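Long-range contact in pyrethroid hydrolase (Sphingobium faniae, PDB 5Y5R), which hydrolyses pyrethroid pesticides such as cypermethrin and permethrin, splitting the ester into its alcohol and cyclopropanecarboxylic acid: residues R194-L200 and P220-L226. Numbering follows the deposited sequence.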
loop_
_atom_site.group_PDB
_atom_site.type_symbol
_atom_site.label_atom_id
_atom_site.label_comp_id
_atom_site.label_asym_id
_atom_site.label_seq_id
_atom_site.Cartn_x
_atom_site.Cartn_y
_atom_site.Cartn_z
ATOM N N ARG A 194 -5.837 -13.200 3.474
ATOM C CA ARG A 194 -5.896 -11.757 3.282
ATOM C C ARG A 194 -6.281 -11.095 4.594
ATOM O O ARG A 194 -7.110 -11.623 5.355
ATOM C CB ARG A 194 -6.925 -11.382 2.193
ATOM C CG ARG A 194 -6.617 -11.898 0.805
ATOM C CD ARG A 194 -7.792 -11.614 -0.156
ATOM N NE ARG A 194 -9.013 -12.347 0.191
ATOM C CZ ARG A 194 -9.317 -13.538 -0.315
ATOM N NH1 ARG A 194 -8.486 -14.104 -1.180
ATOM N NH2 ARG A 194 -10.443 -14.165 0.036
ATOM N N LEU A 195 -5.609 -9.997 4.902
ATOM C CA LEU A 195 -5.925 -9.184 6.068
ATOM C C LEU A 195 -6.025 -7.724 5.650
ATOM O O LEU A 195 -5.142 -7.214 4.939
ATOM C CB LEU A 195 -4.870 -9.379 7.166
ATOM C CG LEU A 195 -4.802 -8.373 8.306
ATOM C CD1 LEU A 195 -6.073 -8.462 9.123
ATOM C CD2 LEU A 195 -3.579 -8.688 9.173
ATOM N N TYR A 196 -7.102 -7.062 6.080
ATOM C CA TYR A 196 -7.268 -5.624 5.937
ATOM C C TYR A 196 -7.089 -4.964 7.300
ATOM O O TYR A 196 -7.816 -5.271 8.244
ATOM C CB TYR A 196 -8.646 -5.266 5.368
ATOM C CG TYR A 196 -8.678 -3.896 4.707
ATOM C CD1 TYR A 196 -8.832 -2.739 5.449
ATOM C CD2 TYR A 196 -8.514 -3.774 3.340
ATOM C CE1 TYR A 196 -8.847 -1.486 4.826
ATOM C CE2 TYR A 196 -8.523 -2.539 2.719
ATOM C CZ TYR A 196 -8.684 -1.406 3.454
ATOM O OH TYR A 196 -8.672 -0.198 2.793
ATOM N N ILE A 197 -6.139 -4.044 7.396
ATOM C CA ILE A 197 -5.966 -3.217 8.589
ATOM C C ILE A 197 -6.571 -1.866 8.271
ATOM O O ILE A 197 -6.005 -1.112 7.471
ATOM C CB ILE A 197 -4.489 -3.075 8.996
ATOM C CG1 ILE A 197 -3.843 -4.447 9.184
ATOM C CG2 ILE A 197 -4.372 -2.227 10.268
ATOM C CD1 ILE A 197 -2.439 -4.389 9.757
ATOM N N GLU A 198 -7.734 -1.580 8.869
ATOM C CA GLU A 198 -8.411 -0.313 8.677
ATOM C C GLU A 198 -7.753 0.734 9.551
ATOM O O GLU A 198 -7.355 0.456 10.687
ATOM C CB GLU A 198 -9.900 -0.371 9.081
ATOM C CG GLU A 198 -10.720 -1.538 8.636
ATOM C CD GLU A 198 -12.126 -1.529 9.289
ATOM O OE1 GLU A 198 -12.245 -1.254 10.503
ATOM O OE2 GLU A 198 -13.110 -1.788 8.590
ATOM N N ALA A 199 -7.699 1.950 9.035
ATOM C CA ALA A 199 -7.349 3.155 9.786
ATOM C C ALA A 199 -8.657 3.911 10.008
ATOM O O ALA A 199 -9.211 4.470 9.055
ATOM C CB ALA A 199 -6.327 3.987 9.017
ATOM N N LEU A 200 -9.192 3.852 11.243
ATOM C CA LEU A 200 -10.553 4.324 11.507
ATOM C C LEU A 200 -10.759 5.808 11.190
ATOM O O LEU A 200 -11.864 6.204 10.787
ATOM C CB LEU A 200 -10.928 4.045 12.950
ATOM C CG LEU A 200 -10.988 2.540 13.225
ATOM C CD1 LEU A 200 -11.146 2.236 14.720
ATOM C CD2 LEU A 200 -12.133 1.941 12.429
ATOM N N PRO A 220 -13.447 -14.382 1.968
ATOM C CA PRO A 220 -13.215 -13.782 3.278
ATOM C C PRO A 220 -11.994 -12.877 3.279
ATOM O O PRO A 220 -11.016 -13.111 2.561
ATOM C CB PRO A 220 -13.010 -15.005 4.191
ATOM C CG PRO A 220 -12.417 -16.037 3.290
ATOM C CD PRO A 220 -13.029 -15.794 1.914
ATOM N N VAL A 221 -12.104 -11.799 4.047
ATOM C CA VAL A 221 -11.019 -10.869 4.326
ATOM C C VAL A 221 -11.005 -10.677 5.834
ATOM O O VAL A 221 -11.981 -10.169 6.398
ATOM C CB VAL A 221 -11.208 -9.504 3.628
ATOM C CG1 VAL A 221 -10.096 -8.531 4.029
ATOM C CG2 VAL A 221 -11.303 -9.645 2.131
ATOM N N ALA A 222 -9.911 -11.069 6.485
ATOM C CA ALA A 222 -9.785 -10.783 7.905
ATOM C C ALA A 222 -9.584 -9.285 8.096
ATOM O O ALA A 222 -9.109 -8.581 7.193
ATOM C CB ALA A 222 -8.618 -11.563 8.516
ATOM N N VAL A 223 -9.961 -8.780 9.271
ATOM C CA VAL A 223 -9.913 -7.340 9.500
ATOM C C VAL A 223 -9.453 -7.049 10.924
ATOM O O VAL A 223 -9.923 -7.672 11.876
ATOM C CB VAL A 223 -11.286 -6.690 9.220
ATOM C CG1 VAL A 223 -12.329 -7.268 10.135
ATOM C CG2 VAL A 223 -11.201 -5.172 9.364
ATOM N N VAL A 224 -8.508 -6.125 11.070
ATOM C CA VAL A 224 -8.226 -5.495 12.351
ATOM C C VAL A 224 -8.317 -3.987 12.167
ATOM O O VAL A 224 -8.042 -3.442 11.091
ATOM C CB VAL A 224 -6.876 -5.938 12.973
ATOM C CG1 VAL A 224 -6.735 -7.439 12.904
ATOM C CG2 VAL A 224 -5.727 -5.320 12.259
ATOM N N SER A 225 -8.782 -3.317 13.203
ATOM C CA SER A 225 -9.047 -1.885 13.150
ATOM C C SER A 225 -8.045 -1.152 14.024
ATOM O O SER A 225 -7.812 -1.557 15.165
ATOM C CB SER A 225 -10.465 -1.583 13.642
ATOM O OG SER A 225 -11.419 -2.215 12.822
ATOM N N LEU A 226 -7.460 -0.076 13.488
ATOM C CA LEU A 226 -6.553 0.780 14.227
ATOM C C LEU A 226 -7.166 2.165 14.347
ATOM O O LEU A 226 -7.794 2.634 13.390
ATOM C CB LEU A 226 -5.211 0.902 13.511
ATOM C CG LEU A 226 -4.342 -0.312 13.254
ATOM C CD1 LEU A 226 -3.061 0.196 12.576
ATOM C CD2 LEU A 226 -4.040 -1.073 14.542
HETATM O O HOH W 1 -8.770 -14.818 3.408
#
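The guanidinium of Arg-194 has a water 3.6 Å above one face, offset toward the rim, and Pro-220 N in plane at its edge, with Val-221 CG2 also near the plane there. NH2 donates to Pro-220 O at 2.8 Å, the oxygen lying 25° out of the guanidinium plane, while NE adds a weak bond to the same oxygen. A bend at chi3 (-66°) turns the group back toward Pro-220; its NH1 is bonded to Leu-190 O. The carboxylate of Glu-198 is met from above its plane by the hydroxyl of Ser-225, which donates from OG to OE1 at 2.6 Å. Further back along the side chain, Glu-198 CG packs 3.7 Å from Val-223 CG2, and OE2 forms a salt bridge with Arg-211 of helix 207-216. Replacing Glu-198 with alanine is likely to cost Arg-211 this salt bridge and Ser-225 OG this acceptor. On the other face of these two strands the side chains are apolar: Ile-197 CG1 lies alongside Val-224 CG2 at 3.7 Å, and Ile-197 CG2 meets Leu-226 CG at 3.5 Å, with Leu-240 of helix 237-249 touching both Ile-197 and Leu-226. Tyr-196 straddles Val-223, its N bonding Ala-222 O (2.8 Å) and its O accepting from Val-224 N (3.0 Å), the parallel pattern, in line with the 21° between strand directions. This is the last beta-alpha-beta unit of the alpha/beta-hydrolase sheet, with strand 222-226 at one edge. Its chemistry implies a polar tie to helix 207-216 on one face and hydrophobic packing on the other, at the end of strand 194-199, a few residues before Asp-202, probably the charge-relay acid.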